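Local coordinates for uncharacterized hypothetical protein FTT_1539c (Francisella tularensis subsp. tularensis, PDB 4QVR) that is of unknown function but carries a DUF6844 domain and probably enters the secretory pathway by way of a signal sequence, at residues D80-A85 against G309-G314; D100-Y105 against G268-Y273; G123-N128 against A138-E143; I254-V259 against M313-I318; Y351-A356 against I440-V445. All blocks are in the same frame, centred on the assembly; numbering follows the deposited sequence. Where two conformers were deposited one is given.

Interaction 1: residues D80-A85 against G309-G314; sequences DSKPVA and GEDMMG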
# COMPACT_ATOMS: atom_id res chain seq x y z
N ASP A 80 5.28 -8.34 -16.94
CA ASP A 80 4.18 -9.30 -16.85
C ASP A 80 3.93 -9.62 -15.39
O ASP A 80 4.86 -9.59 -14.60
CB ASP A 80 4.50 -10.59 -17.61
CG ASP A 80 4.37 -10.44 -19.13
OD1 ASP A 80 3.77 -9.43 -19.57
OD2 ASP A 80 4.84 -11.34 -19.87
N SER A 81 2.67 -9.92 -15.06
CA SER A 81 2.28 -10.29 -13.69
C SER A 81 1.39 -11.55 -13.68
O SER A 81 0.22 -11.53 -13.26
CB SER A 81 1.57 -9.12 -12.98
OG SER A 81 2.41 -7.98 -12.90
N LYS A 82 1.98 -12.65 -14.14
CA LYS A 82 1.30 -13.95 -14.18
C LYS A 82 1.19 -14.54 -12.76
O LYS A 82 2.01 -14.24 -11.90
CB LYS A 82 2.08 -14.93 -15.08
CG LYS A 82 2.17 -14.52 -16.55
CD LYS A 82 3.10 -15.46 -17.32
CE LYS A 82 3.27 -15.05 -18.77
NZ LYS A 82 2.00 -15.17 -19.54
N PRO A 83 0.18 -15.37 -12.50
CA PRO A 83 0.14 -16.01 -11.19
C PRO A 83 1.43 -16.80 -10.98
O PRO A 83 1.85 -17.53 -11.88
CB PRO A 83 -1.04 -16.97 -11.31
CG PRO A 83 -1.94 -16.32 -12.31
CD PRO A 83 -1.00 -15.73 -13.32
N VAL A 84 2.04 -16.66 -9.82
CA VAL A 84 3.28 -17.38 -9.57
C VAL A 84 3.04 -18.86 -9.74
O VAL A 84 2.20 -19.44 -9.05
CB VAL A 84 3.80 -17.13 -8.14
CG1 VAL A 84 5.06 -17.95 -7.90
CG2 VAL A 84 4.06 -15.64 -7.91
N ALA A 85 3.76 -19.47 -10.67
CA ALA A 85 3.66 -20.92 -10.93
C ALA A 85 4.35 -21.70 -9.81
O ALA A 85 5.35 -21.24 -9.23
CB ALA A 85 4.27 -21.28 -12.27
N GLY A 309 -4.70 -11.36 -20.33
CA GLY A 309 -5.40 -11.46 -19.05
C GLY A 309 -4.57 -12.14 -17.98
O GLY A 309 -4.51 -11.69 -16.84
N GLU A 310 -3.94 -13.24 -18.36
CA GLU A 310 -3.09 -13.97 -17.47
C GLU A 310 -1.96 -13.07 -16.97
O GLU A 310 -1.61 -13.11 -15.82
CB GLU A 310 -2.49 -15.19 -18.18
CG GLU A 310 -1.68 -16.09 -17.27
CD GLU A 310 -0.97 -17.22 -18.00
OE1 GLU A 310 -0.81 -17.15 -19.23
OE2 GLU A 310 -0.54 -18.18 -17.32
N ASP A 311 -1.41 -12.24 -17.86
CA ASP A 311 -0.33 -11.33 -17.48
C ASP A 311 -0.78 -10.28 -16.47
O ASP A 311 0.06 -9.66 -15.85
CB ASP A 311 0.27 -10.63 -18.71
CG ASP A 311 0.93 -11.61 -19.70
OD1 ASP A 311 1.53 -12.60 -19.23
OD2 ASP A 311 0.86 -11.37 -20.94
N MSE A 312 -2.09 -10.08 -16.32
CA MSE A 312 -2.59 -9.04 -15.42
C MSE A 312 -3.09 -9.56 -14.11
O MSE A 312 -3.45 -8.77 -13.23
CB MSE A 312 -3.82 -8.41 -16.01
CG MSE A 312 -3.69 -7.98 -17.46
SE MSE A 312 -2.85 -6.22 -17.61
CE MSE A 312 -3.74 -5.20 -16.19
N MSE A 313 -3.16 -10.87 -13.97
CA MSE A 313 -3.75 -11.47 -12.78
C MSE A 313 -3.12 -11.11 -11.47
O MSE A 313 -3.80 -11.12 -10.42
CB MSE A 313 -3.72 -12.98 -12.91
CG MSE A 313 -4.78 -13.49 -13.87
SE MSE A 313 -6.59 -13.52 -13.03
CE MSE A 313 -6.30 -15.22 -12.07
N GLY A 314 -1.83 -10.78 -11.51
CA GLY A 314 -1.07 -10.50 -10.29
C GLY A 314 -0.99 -9.06 -9.91
O GLY A 314 -0.43 -8.75 -8.87
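Lys82 reaches along the short helical turn 309-312 and sets its ammonium group between two acidic side chains. At the start of its chain, CB of Lys82 lies 4.2 Å from the carbonyl O of Glu310. CG then passes over OD1 of Asp311. CD and CE run on beside the same oxygen, so the two side chains lie side by side and point the same way. A bend at chi4 (-65°) brings NZ back onto it. In this salt bridge Lys82 NZ lies 2.6 Å from Asp311 OD1, and NZ meets the carboxylate on its syn side, 22° out of its plane. A second salt bridge, Lys82 NZ to Glu310 OE1, is long and weak at 3.5 Å.

Asp80 stacks its carboxylate on that of Asp311, the planes only 5° apart. The like charges are close, and Lys82 probably offsets part of their repulsion. Backbone bonds fix the register. Ser81 N donates to Asp311 O at 2.7 Å. Gly314 N donates to Ser81 O at 2.8 Å. The hydroxyl of Ser81 turns elsewhere, to Asp315 and Lys255. Pro83 lays CG on CB of Met313, 3.8 Å away, at the apolar end. The arrangement is a salt-bridge network of Lys82, Glu310 and Asp311, built over two backbone bonds that tie an extended loop to a helical turn.

Interaction 2: residues D100-Y105 against G268-Y273; sequences DVMENY and GVVVIY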
# COMPACT_ATOMS: atom_id res chain seq x y z
N ASP A 100 10.42 -15.54 -1.73
CA ASP A 100 11.46 -15.83 -2.72
C ASP A 100 11.30 -14.96 -3.95
O ASP A 100 12.25 -14.31 -4.37
CB ASP A 100 11.49 -17.29 -3.13
CG ASP A 100 12.00 -18.21 -2.03
OD1 ASP A 100 12.65 -17.73 -1.07
OD2 ASP A 100 11.78 -19.43 -2.15
N VAL A 101 10.10 -14.93 -4.51
CA VAL A 101 9.88 -14.13 -5.71
C VAL A 101 10.04 -12.63 -5.44
O VAL A 101 10.52 -11.90 -6.29
CB VAL A 101 8.54 -14.42 -6.39
CG1 VAL A 101 8.44 -15.89 -6.76
CG2 VAL A 101 7.39 -14.02 -5.50
N MSE A 102 9.66 -12.16 -4.25
CA MSE A 102 9.84 -10.73 -3.97
C MSE A 102 11.30 -10.40 -3.76
O MSE A 102 11.74 -9.39 -4.27
CB MSE A 102 8.96 -10.20 -2.86
CG MSE A 102 7.51 -10.32 -3.28
SE MSE A 102 6.46 -9.60 -1.79
CE MSE A 102 6.84 -10.71 -0.23
N GLU A 103 12.03 -11.20 -2.99
CA GLU A 103 13.48 -10.97 -2.77
C GLU A 103 14.24 -10.93 -4.12
O GLU A 103 15.07 -10.08 -4.35
CB GLU A 103 14.11 -12.07 -1.91
CG GLU A 103 13.61 -12.22 -0.48
CD GLU A 103 14.13 -11.17 0.49
OE1 GLU A 103 14.46 -10.04 0.05
OE2 GLU A 103 14.18 -11.48 1.71
N ASN A 104 13.97 -11.90 -4.97
CA ASN A 104 14.53 -11.94 -6.30
C ASN A 104 14.20 -10.72 -7.13
O ASN A 104 15.04 -10.19 -7.87
CB ASN A 104 14.06 -13.17 -7.02
CG ASN A 104 14.79 -14.42 -6.56
OD1 ASN A 104 15.86 -14.34 -5.95
ND2 ASN A 104 14.24 -15.58 -6.91
N TYR A 105 12.96 -10.28 -7.05
CA TYR A 105 12.56 -9.09 -7.79
C TYR A 105 13.34 -7.85 -7.29
O TYR A 105 13.81 -7.02 -8.06
CB TYR A 105 11.04 -8.88 -7.67
CG TYR A 105 10.54 -7.70 -8.45
CD1 TYR A 105 10.30 -7.79 -9.82
CD2 TYR A 105 10.31 -6.47 -7.82
CE1 TYR A 105 9.85 -6.67 -10.54
CE2 TYR A 105 9.88 -5.37 -8.53
CZ TYR A 105 9.66 -5.46 -9.87
OH TYR A 105 9.20 -4.33 -10.53
N GLY A 268 1.70 -10.73 -2.39
CA GLY A 268 2.91 -10.08 -1.91
C GLY A 268 2.99 -8.72 -2.59
O GLY A 268 2.56 -8.55 -3.73
N VAL A 269 3.47 -7.72 -1.88
CA VAL A 269 3.59 -6.39 -2.47
C VAL A 269 4.97 -5.89 -2.10
O VAL A 269 5.46 -6.14 -1.00
CB VAL A 269 2.48 -5.44 -1.99
CG1 VAL A 269 2.51 -5.30 -0.48
CG2 VAL A 269 2.61 -4.05 -2.64
N VAL A 270 5.64 -5.31 -3.09
CA VAL A 270 6.94 -4.71 -2.91
C VAL A 270 6.65 -3.22 -3.00
O VAL A 270 6.02 -2.77 -3.96
CB VAL A 270 7.90 -5.11 -4.06
CG1 VAL A 270 9.21 -4.31 -4.00
CG2 VAL A 270 8.24 -6.58 -3.98
N VAL A 271 7.08 -2.47 -1.99
CA VAL A 271 6.91 -1.01 -1.97
C VAL A 271 8.28 -0.28 -1.92
O VAL A 271 9.29 -0.86 -1.49
CB VAL A 271 6.04 -0.52 -0.79
CG1 VAL A 271 4.60 -1.07 -0.85
CG2 VAL A 271 6.68 -0.83 0.57
N ILE A 272 8.32 0.96 -2.43
CA ILE A 272 9.50 1.78 -2.38
C ILE A 272 9.08 3.13 -1.83
O ILE A 272 7.93 3.50 -1.96
CB ILE A 272 10.09 2.07 -3.77
CG1 ILE A 272 9.09 2.90 -4.57
CG2 ILE A 272 10.49 0.77 -4.43
CD1 ILE A 272 9.51 3.25 -5.96
N TYR A 273 10.00 3.85 -1.19
CA TYR A 273 9.73 5.18 -0.71
C TYR A 273 10.45 6.18 -1.59
O TYR A 273 11.61 5.98 -1.93
CB TYR A 273 10.22 5.41 0.72
CG TYR A 273 9.98 6.86 1.13
CD1 TYR A 273 8.73 7.28 1.51
CD2 TYR A 273 11.01 7.80 1.08
CE1 TYR A 273 8.49 8.61 1.85
CE2 TYR A 273 10.78 9.13 1.44
CZ TYR A 273 9.50 9.52 1.81
OH TYR A 273 9.24 10.84 2.15
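Met102, a selenomethionine, and Val270 bury the most surface here and form the middle of the contact. Met102 points from helix 94-108 toward strand 264-273. Its CG is anti to the backbone carbonyl carbon (chi1 -64°), and the chain runs straight on to the selenium before it bends at chi3. The two side chains slide past each other in opposite directions. CG2 of Val270 meets the root of Met102, 3.9 Å from CB, and CG lies equally near. The selenium goes further and touches backbone rather than a side chain. SE of Met102 lies 3.6 Å from CA of Gly268 and 3.5 Å from N of Val269. Gly268 has no side chain, and this leaves room for the large selenium atom directly against the strand.

Tyr105 sits one turn later on the same helix face. CD2 of Tyr105 comes to 4.4 Å from CG2 of Val270, so this valine methyl touches both helix residues. No hydrogen bond crosses the contact; it is apolar packing. Helix and strand run roughly the same way, with 24° between their directions and 9.1 Å between axes at closest approach. The helix lies on one face of the three-stranded antiparallel sheet, running nearly along its middle strand. Met102 also touches Phe257 of strand 251-261 and Ser120 and Ile122 of strand 117-126. Tyr105 rests on Lys255. On the other face, Val269 and Val271 pack against helix 134-159.

Interaction 3: residues G123-N128 against A138-E143; sequences GTASVN and AQLAFE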
# COMPACT_ATOMS: atom_id res chain seq x y z
N GLY A 123 -0.02 -10.81 2.50
CA GLY A 123 -1.31 -10.93 3.14
C GLY A 123 -1.94 -12.18 2.53
O GLY A 123 -1.58 -12.55 1.40
N THR A 124 -2.81 -12.86 3.30
CA THR A 124 -3.52 -14.08 2.86
C THR A 124 -4.98 -14.10 3.33
O THR A 124 -5.32 -13.57 4.37
CB THR A 124 -2.86 -15.37 3.40
OG1 THR A 124 -2.99 -15.44 4.83
CG2 THR A 124 -1.39 -15.41 3.01
N ALA A 125 -5.83 -14.76 2.56
CA ALA A 125 -7.25 -14.85 2.86
C ALA A 125 -7.70 -16.18 2.40
O ALA A 125 -7.10 -16.72 1.48
CB ALA A 125 -8.02 -13.78 2.12
N SER A 126 -8.74 -16.74 3.03
CA SER A 126 -9.23 -18.06 2.63
C SER A 126 -10.10 -17.88 1.43
O SER A 126 -10.61 -16.78 1.21
CB SER A 126 -10.08 -18.70 3.73
OG SER A 126 -9.39 -18.63 4.96
N VAL A 127 -10.23 -18.93 0.63
CA VAL A 127 -11.15 -18.92 -0.51
C VAL A 127 -12.20 -19.97 -0.19
O VAL A 127 -11.98 -20.78 0.73
CB VAL A 127 -10.48 -19.27 -1.86
CG1 VAL A 127 -9.43 -18.25 -2.22
CG2 VAL A 127 -9.90 -20.68 -1.84
N ASN A 128 -13.34 -19.98 -0.88
CA ASN A 128 -14.35 -21.02 -0.61
C ASN A 128 -14.02 -22.32 -1.36
O ASN A 128 -13.07 -22.36 -2.15
CB ASN A 128 -15.78 -20.54 -0.90
CG ASN A 128 -16.01 -20.22 -2.36
OD1 ASN A 128 -15.28 -20.66 -3.23
ND2 ASN A 128 -17.06 -19.46 -2.62
N ALA A 138 -8.67 -12.43 -2.82
CA ALA A 138 -7.39 -11.92 -3.27
C ALA A 138 -7.28 -10.43 -2.99
O ALA A 138 -6.23 -9.96 -2.56
CB ALA A 138 -7.18 -12.21 -4.76
N GLN A 139 -8.34 -9.69 -3.23
CA GLN A 139 -8.30 -8.26 -2.98
C GLN A 139 -8.10 -7.99 -1.48
O GLN A 139 -7.36 -7.10 -1.10
CB GLN A 139 -9.56 -7.60 -3.46
CG GLN A 139 -9.66 -6.10 -3.13
CD GLN A 139 -8.60 -5.29 -3.79
OE1 GLN A 139 -7.91 -5.77 -4.71
NE2 GLN A 139 -8.46 -4.02 -3.37
N LEU A 140 -8.77 -8.76 -0.63
CA LEU A 140 -8.62 -8.59 0.80
C LEU A 140 -7.16 -8.86 1.19
O LEU A 140 -6.56 -8.16 2.01
CB LEU A 140 -9.54 -9.58 1.52
CG LEU A 140 -9.36 -9.59 3.03
CD1 LEU A 140 -9.82 -8.28 3.62
CD2 LEU A 140 -10.12 -10.73 3.66
N ALA A 141 -6.60 -9.91 0.61
CA ALA A 141 -5.22 -10.30 0.87
C ALA A 141 -4.25 -9.17 0.50
O ALA A 141 -3.28 -8.90 1.22
CB ALA A 141 -4.91 -11.58 0.10
N PHE A 142 -4.51 -8.50 -0.63
CA PHE A 142 -3.70 -7.36 -1.04
C PHE A 142 -3.84 -6.25 -0.01
O PHE A 142 -2.86 -5.66 0.38
CB PHE A 142 -4.05 -6.81 -2.43
CG PHE A 142 -3.49 -5.43 -2.67
CD1 PHE A 142 -2.13 -5.24 -2.85
CD2 PHE A 142 -4.31 -4.31 -2.68
CE1 PHE A 142 -1.59 -3.97 -3.01
CE2 PHE A 142 -3.79 -3.04 -2.88
CZ PHE A 142 -2.43 -2.87 -3.03
N GLU A 143 -5.05 -5.97 0.42
CA GLU A 143 -5.27 -4.89 1.40
C GLU A 143 -4.48 -5.12 2.69
O GLU A 143 -3.89 -4.19 3.25
CB GLU A 143 -6.76 -4.70 1.70
CG GLU A 143 -7.52 -4.06 0.51
CD GLU A 143 -9.05 -4.22 0.55
OE1 GLU A 143 -9.62 -4.61 1.60
OE2 GLU A 143 -9.68 -3.97 -0.50
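A strand and the helix that follows it in the chain fold back on each other here, in a beta-alpha unit joined by a short connection. Edge strand 117-126 of the three-stranded antiparallel sheet meets helix 134-159 with their directions 151° apart. The axes approach to 6.1 Å, a close distance made possible by small residues on both sides.

Ala141 points its methyl group at the strand and lies over the backbone there. CB of Ala141 is 3.7 Å from O of Gly123 and 4.0 Å from CA of Thr124. Gly123 in turn brings CA to 3.4 Å from O of Ala141, a CA-H...O contact with 140° at the hydrogen. Gly123 has no side chain, so the carbonyl of Ala141 can come close to its CA and the helix backbone settles onto the strand. Ala125 also faces the helix. CB of Ala125 meets CD2 of Leu140 at 4.0 Å and CB of Ala141 at 4.3 Å. CG of Leu140 stands anti to the backbone N (chi1 174°), and from there CD2 reaches back to Ala125 near the solvent edge. Beside the contact, Thr124 O accepts a hydrogen bond from Lys144.

The strand also bonds to strand 264-273 through Gly123 and Ala125. No conventional hydrogen bond joins the two segments themselves. Their cohesion rests on methyl packing and one CA-H...O contact, so it depends on close fit more than on polar bonding.

Interaction 4: residues I254-V259 against M313-I318; sequences IKTFVV and MGDYGI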
# COMPACT_ATOMS: atom_id res chain seq x y z
N ILE A 254 5.18 -1.04 -6.17
CA ILE A 254 5.74 -1.08 -7.51
C ILE A 254 5.56 -2.39 -8.21
O ILE A 254 5.62 -2.43 -9.44
CB ILE A 254 7.20 -0.62 -7.57
CG1 ILE A 254 8.08 -1.45 -6.66
CG2 ILE A 254 7.29 0.87 -7.21
CD1 ILE A 254 9.54 -1.11 -6.84
N LYS A 255 5.27 -3.45 -7.45
CA LYS A 255 5.05 -4.75 -7.99
C LYS A 255 4.25 -5.58 -7.00
O LYS A 255 4.49 -5.52 -5.79
CB LYS A 255 6.41 -5.42 -8.17
CG LYS A 255 6.39 -6.78 -8.87
CD LYS A 255 6.10 -6.60 -10.35
CE LYS A 255 5.75 -7.92 -11.00
NZ LYS A 255 5.30 -7.71 -12.39
N THR A 256 3.28 -6.35 -7.49
CA THR A 256 2.52 -7.26 -6.65
C THR A 256 2.61 -8.62 -7.28
O THR A 256 2.88 -8.71 -8.47
CB THR A 256 1.06 -6.87 -6.53
OG1 THR A 256 0.52 -6.60 -7.83
CG2 THR A 256 0.91 -5.63 -5.68
N PHE A 257 2.37 -9.66 -6.48
CA PHE A 257 2.42 -11.05 -6.90
C PHE A 257 1.30 -11.84 -6.21
O PHE A 257 0.94 -11.55 -5.07
CB PHE A 257 3.72 -11.73 -6.44
CG PHE A 257 4.96 -11.12 -7.02
CD1 PHE A 257 5.45 -11.57 -8.23
CD2 PHE A 257 5.65 -10.15 -6.33
CE1 PHE A 257 6.60 -11.02 -8.77
CE2 PHE A 257 6.80 -9.61 -6.86
CZ PHE A 257 7.27 -10.04 -8.08
N VAL A 258 0.77 -12.85 -6.89
CA VAL A 258 -0.31 -13.66 -6.31
C VAL A 258 0.03 -15.13 -6.36
O VAL A 258 0.62 -15.61 -7.32
CB VAL A 258 -1.66 -13.43 -7.02
CG1 VAL A 258 -1.61 -13.81 -8.49
CG2 VAL A 258 -2.76 -14.23 -6.32
N VAL A 259 -0.31 -15.84 -5.28
CA VAL A 259 -0.11 -17.27 -5.21
C VAL A 259 -1.35 -17.93 -4.57
O VAL A 259 -1.91 -17.42 -3.60
CB VAL A 259 1.11 -17.65 -4.35
CG1 VAL A 259 1.29 -19.17 -4.31
CG2 VAL A 259 2.37 -17.05 -4.88
N MSE A 313 -3.16 -10.87 -13.97
CA MSE A 313 -3.75 -11.47 -12.78
C MSE A 313 -3.12 -11.11 -11.47
O MSE A 313 -3.80 -11.12 -10.42
CB MSE A 313 -3.72 -12.98 -12.91
CG MSE A 313 -4.78 -13.49 -13.87
SE MSE A 313 -6.59 -13.52 -13.03
CE MSE A 313 -6.30 -15.22 -12.07
N GLY A 314 -1.83 -10.78 -11.51
CA GLY A 314 -1.07 -10.50 -10.29
C GLY A 314 -0.99 -9.06 -9.91
O GLY A 314 -0.43 -8.75 -8.87
N ASP A 315 -1.58 -8.20 -10.74
CA ASP A 315 -1.61 -6.78 -10.53
C ASP A 315 -2.75 -6.30 -9.61
O ASP A 315 -3.94 -6.35 -9.96
CB ASP A 315 -1.75 -6.08 -11.87
CG ASP A 315 -0.52 -6.25 -12.77
OD1 ASP A 315 0.62 -6.37 -12.24
OD2 ASP A 315 -0.69 -6.21 -14.02
N TYR A 316 -2.34 -5.80 -8.45
CA TYR A 316 -3.22 -5.26 -7.44
C TYR A 316 -2.73 -3.86 -7.01
O TYR A 316 -1.52 -3.52 -7.16
CB TYR A 316 -3.24 -6.21 -6.25
CG TYR A 316 -4.06 -7.44 -6.50
CD1 TYR A 316 -3.54 -8.52 -7.18
CD2 TYR A 316 -5.38 -7.51 -6.07
CE1 TYR A 316 -4.30 -9.64 -7.43
CE2 TYR A 316 -6.15 -8.64 -6.32
CZ TYR A 316 -5.60 -9.69 -7.01
OH TYR A 316 -6.35 -10.82 -7.28
N GLY A 317 -3.64 -3.05 -6.49
CA GLY A 317 -3.28 -1.74 -5.99
C GLY A 317 -3.19 -0.66 -7.02
O GLY A 317 -3.81 -0.76 -8.09
N ILE A 318 -2.43 0.38 -6.69
CA ILE A 318 -2.23 1.52 -7.57
C ILE A 318 -0.78 1.62 -7.99
O ILE A 318 0.12 1.02 -7.37
CB ILE A 318 -2.67 2.84 -6.89
CG1 ILE A 318 -1.70 3.27 -5.78
CG2 ILE A 318 -4.05 2.69 -6.31
CD1 ILE A 318 -0.46 3.95 -6.31
O HOH W 1 2.37 -5.83 -10.34
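Hydrogen bonds centre on the hydroxyl of Thr256, which works in both directions. Thr256 OG1 donates to O of Gly314 at 2.6 Å, on a lone pair in the carbonyl plane. Thr256 OG1 also accepts from N of Tyr316 at 3.0 Å, with an angle of 157° at the hydrogen. OG1 stands between the backbone N and the carbonyl carbon (chi1 48°), which aims it at the loop. Arg319 adds a weak bond to the same oxygen. The hydroxyl thus holds the loop on either side of Asp315.

A water makes a second polar link. It accepts from N of Thr256 at 3.0 Å and is hydrogen-bonded to OD1 of Asp315 at 2.6 Å. That carboxylate also takes a hydrogen bond from Ser81 and a salt bridge from Lys307. This fastens an outer strand of the three-stranded antiparallel sheet, 251-261, to the loop that leads into strand 318-322 of the four-stranded sheet.

Van der Waals contacts lie at the two flanks. CG1 of Val258 rests 3.8 Å from CA of Gly314, where the loop has no side chain. At the other flank the Thr256 methyl lies against a backbone carbonyl, with CG2 of Thr256 3.5 Å from O of Tyr316. The Tyr316 ring runs on to pack against Ala138, Gln139 and Phe142 of helix 134-159.

Interaction 5: residues Y351-A356 against I440-V445; sequences YGYKQA and IVYGVV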
# COMPACT_ATOMS: atom_id res chain seq x y z
N TYR A 351 -21.14 -7.29 -16.35
CA TYR A 351 -21.09 -7.27 -14.89
C TYR A 351 -19.70 -7.40 -14.25
O TYR A 351 -19.45 -6.80 -13.20
CB TYR A 351 -22.00 -8.37 -14.34
CG TYR A 351 -22.17 -8.28 -12.85
CD1 TYR A 351 -22.80 -7.19 -12.27
CD2 TYR A 351 -21.70 -9.30 -12.01
CE1 TYR A 351 -22.95 -7.09 -10.90
CE2 TYR A 351 -21.86 -9.21 -10.64
CZ TYR A 351 -22.49 -8.10 -10.09
OH TYR A 351 -22.65 -8.00 -8.72
N GLY A 352 -18.83 -8.20 -14.85
CA GLY A 352 -17.50 -8.40 -14.32
C GLY A 352 -16.68 -7.12 -14.37
O GLY A 352 -15.99 -6.76 -13.40
N TYR A 353 -16.74 -6.43 -15.50
CA TYR A 353 -16.02 -5.19 -15.64
C TYR A 353 -16.54 -4.15 -14.66
O TYR A 353 -15.75 -3.40 -14.09
CB TYR A 353 -16.07 -4.68 -17.08
CG TYR A 353 -15.44 -5.65 -18.06
CD1 TYR A 353 -14.09 -5.92 -18.00
CD2 TYR A 353 -16.19 -6.28 -19.05
CE1 TYR A 353 -13.50 -6.80 -18.88
CE2 TYR A 353 -15.60 -7.16 -19.93
CZ TYR A 353 -14.25 -7.41 -19.84
OH TYR A 353 -13.63 -8.28 -20.69
N LYS A 354 -17.85 -4.11 -14.45
CA LYS A 354 -18.43 -3.16 -13.51
C LYS A 354 -17.86 -3.40 -12.11
O LYS A 354 -17.40 -2.47 -11.47
CB LYS A 354 -19.95 -3.27 -13.45
CG LYS A 354 -20.60 -2.19 -12.60
CD LYS A 354 -21.96 -2.63 -12.05
CE LYS A 354 -22.97 -3.03 -13.11
NZ LYS A 354 -23.35 -1.90 -14.01
N GLN A 355 -17.89 -4.65 -11.63
CA GLN A 355 -17.38 -4.97 -10.29
C GLN A 355 -15.88 -4.86 -10.17
O GLN A 355 -15.36 -4.66 -9.06
CB GLN A 355 -17.88 -6.31 -9.76
CG GLN A 355 -19.31 -6.19 -9.26
CD GLN A 355 -19.75 -7.35 -8.39
OE1 GLN A 355 -20.43 -7.15 -7.38
NE2 GLN A 355 -19.35 -8.56 -8.76
N ALA A 356 -15.18 -4.99 -11.29
CA ALA A 356 -13.75 -4.81 -11.32
C ALA A 356 -13.44 -3.33 -11.09
O ALA A 356 -12.43 -2.99 -10.49
CB ALA A 356 -13.16 -5.29 -12.64
N ILE A 440 -14.33 -17.36 -14.60
CA ILE A 440 -13.74 -16.32 -15.38
C ILE A 440 -13.51 -15.11 -14.50
O ILE A 440 -14.36 -14.77 -13.68
CB ILE A 440 -14.67 -15.90 -16.52
CG1 ILE A 440 -15.12 -17.12 -17.32
CG2 ILE A 440 -14.01 -14.85 -17.42
CD1 ILE A 440 -16.22 -16.82 -18.31
N VAL A 441 -12.36 -14.48 -14.70
CA VAL A 441 -12.00 -13.29 -13.99
C VAL A 441 -11.93 -12.15 -15.00
O VAL A 441 -11.37 -12.29 -16.08
CB VAL A 441 -10.64 -13.46 -13.28
CG1 VAL A 441 -10.29 -12.21 -12.47
CG2 VAL A 441 -10.70 -14.68 -12.39
N TYR A 442 -12.53 -11.04 -14.64
CA TYR A 442 -12.52 -9.86 -15.46
C TYR A 442 -11.68 -8.85 -14.75
O TYR A 442 -11.55 -8.89 -13.53
CB TYR A 442 -13.94 -9.33 -15.63
CG TYR A 442 -14.85 -10.31 -16.31
CD1 TYR A 442 -14.98 -10.33 -17.68
CD2 TYR A 442 -15.57 -11.25 -15.57
CE1 TYR A 442 -15.81 -11.23 -18.31
CE2 TYR A 442 -16.40 -12.16 -16.18
CZ TYR A 442 -16.52 -12.15 -17.55
OH TYR A 442 -17.34 -13.05 -18.16
N GLY A 443 -11.12 -7.91 -15.50
CA GLY A 443 -10.32 -6.90 -14.87
C GLY A 443 -10.34 -5.61 -15.63
O GLY A 443 -10.70 -5.58 -16.82
N VAL A 444 -9.96 -4.55 -14.94
CA VAL A 444 -9.86 -3.22 -15.53
C VAL A 444 -8.64 -2.53 -14.97
O VAL A 444 -8.10 -2.92 -13.91
CB VAL A 444 -11.08 -2.32 -15.20
CG1 VAL A 444 -12.36 -2.87 -15.82
CG2 VAL A 444 -11.26 -2.17 -13.70
N VAL A 445 -8.20 -1.52 -15.71
CA VAL A 445 -7.13 -0.64 -15.30
C VAL A 445 -7.71 0.74 -15.49
O VAL A 445 -8.07 1.12 -16.61
CB VAL A 445 -5.86 -0.75 -16.14
CG1 VAL A 445 -4.81 0.21 -15.59
CG2 VAL A 445 -5.34 -2.19 -16.15
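Tyr442 fits its ring into the gap that Gly352 leaves on helix 349-370. CD2 of Tyr442 lies 3.7 Å from CA of Gly352, and CB lies just as near to the glycine carbonyl carbon. Gly352 has no side chain, so the ring can lie against the helix backbone. The other side of Tyr442 turns an edge to Tyr353. CD1 of Tyr442 stands over one face of the Tyr353 ring, toward the rim, 3.7 Å from CZ. This is a T-shaped (edge-to-face) pair, with centroids 5.2 Å apart and planes at 72°.

The Tyr353 ring bridges part of the strand. Its own edge meets O of Gly443 in the ring plane, 3.6 Å from CD1 of Tyr353. CG1 of Val444 lies 4.1 Å from CD1 of Tyr353. Gly443 forms the hollow between Tyr442 and Val444, and the methyl of Ala356 drops into it. CB of Ala356 is 4.0 Å from CA of Gly443. Val444 makes the next bump. With CG1 anti to the carbonyl carbon (chi1 -65°), CG2 falls between the backbone N and that carbon. There CG2 of Val444 touches O of Ala356 at 3.5 Å and also packs on its CB.

The helix crosses strand 440-448 at 51° on one face of the four-stranded sheet. Arg429 of neighbouring strand 424-433 makes a cation-pi contact with Tyr353. No hydrogen bond spans the two segments, so aromatic and apolar packing holds them together. The edge C-H groups of Tyr442 meet the pi face of Tyr353, a weak and partly electrostatic contact.

Interactions 1 to 4 form a connected group around the three-stranded sheet 117-126, 264-273, 251-261. Interactions 2 and 3 put helices on it, and interaction 4 joins its edge strand to loop 313-318. Interactions 1 and 4 share Met313 and Gly314, with centres about 8 Å apart. Along the chain, interaction 3 is nested inside interaction 2, and both lie inside interaction 1. Interaction 4 alternates with interaction 2. Interaction 5 opens last, on the four-stranded sheet, about 26 Å between centres from interaction 2. Met312 and Met313 touch Val445 and Val441 of interaction 5. Residues 309-318 therefore lie between the two sheets and touch both.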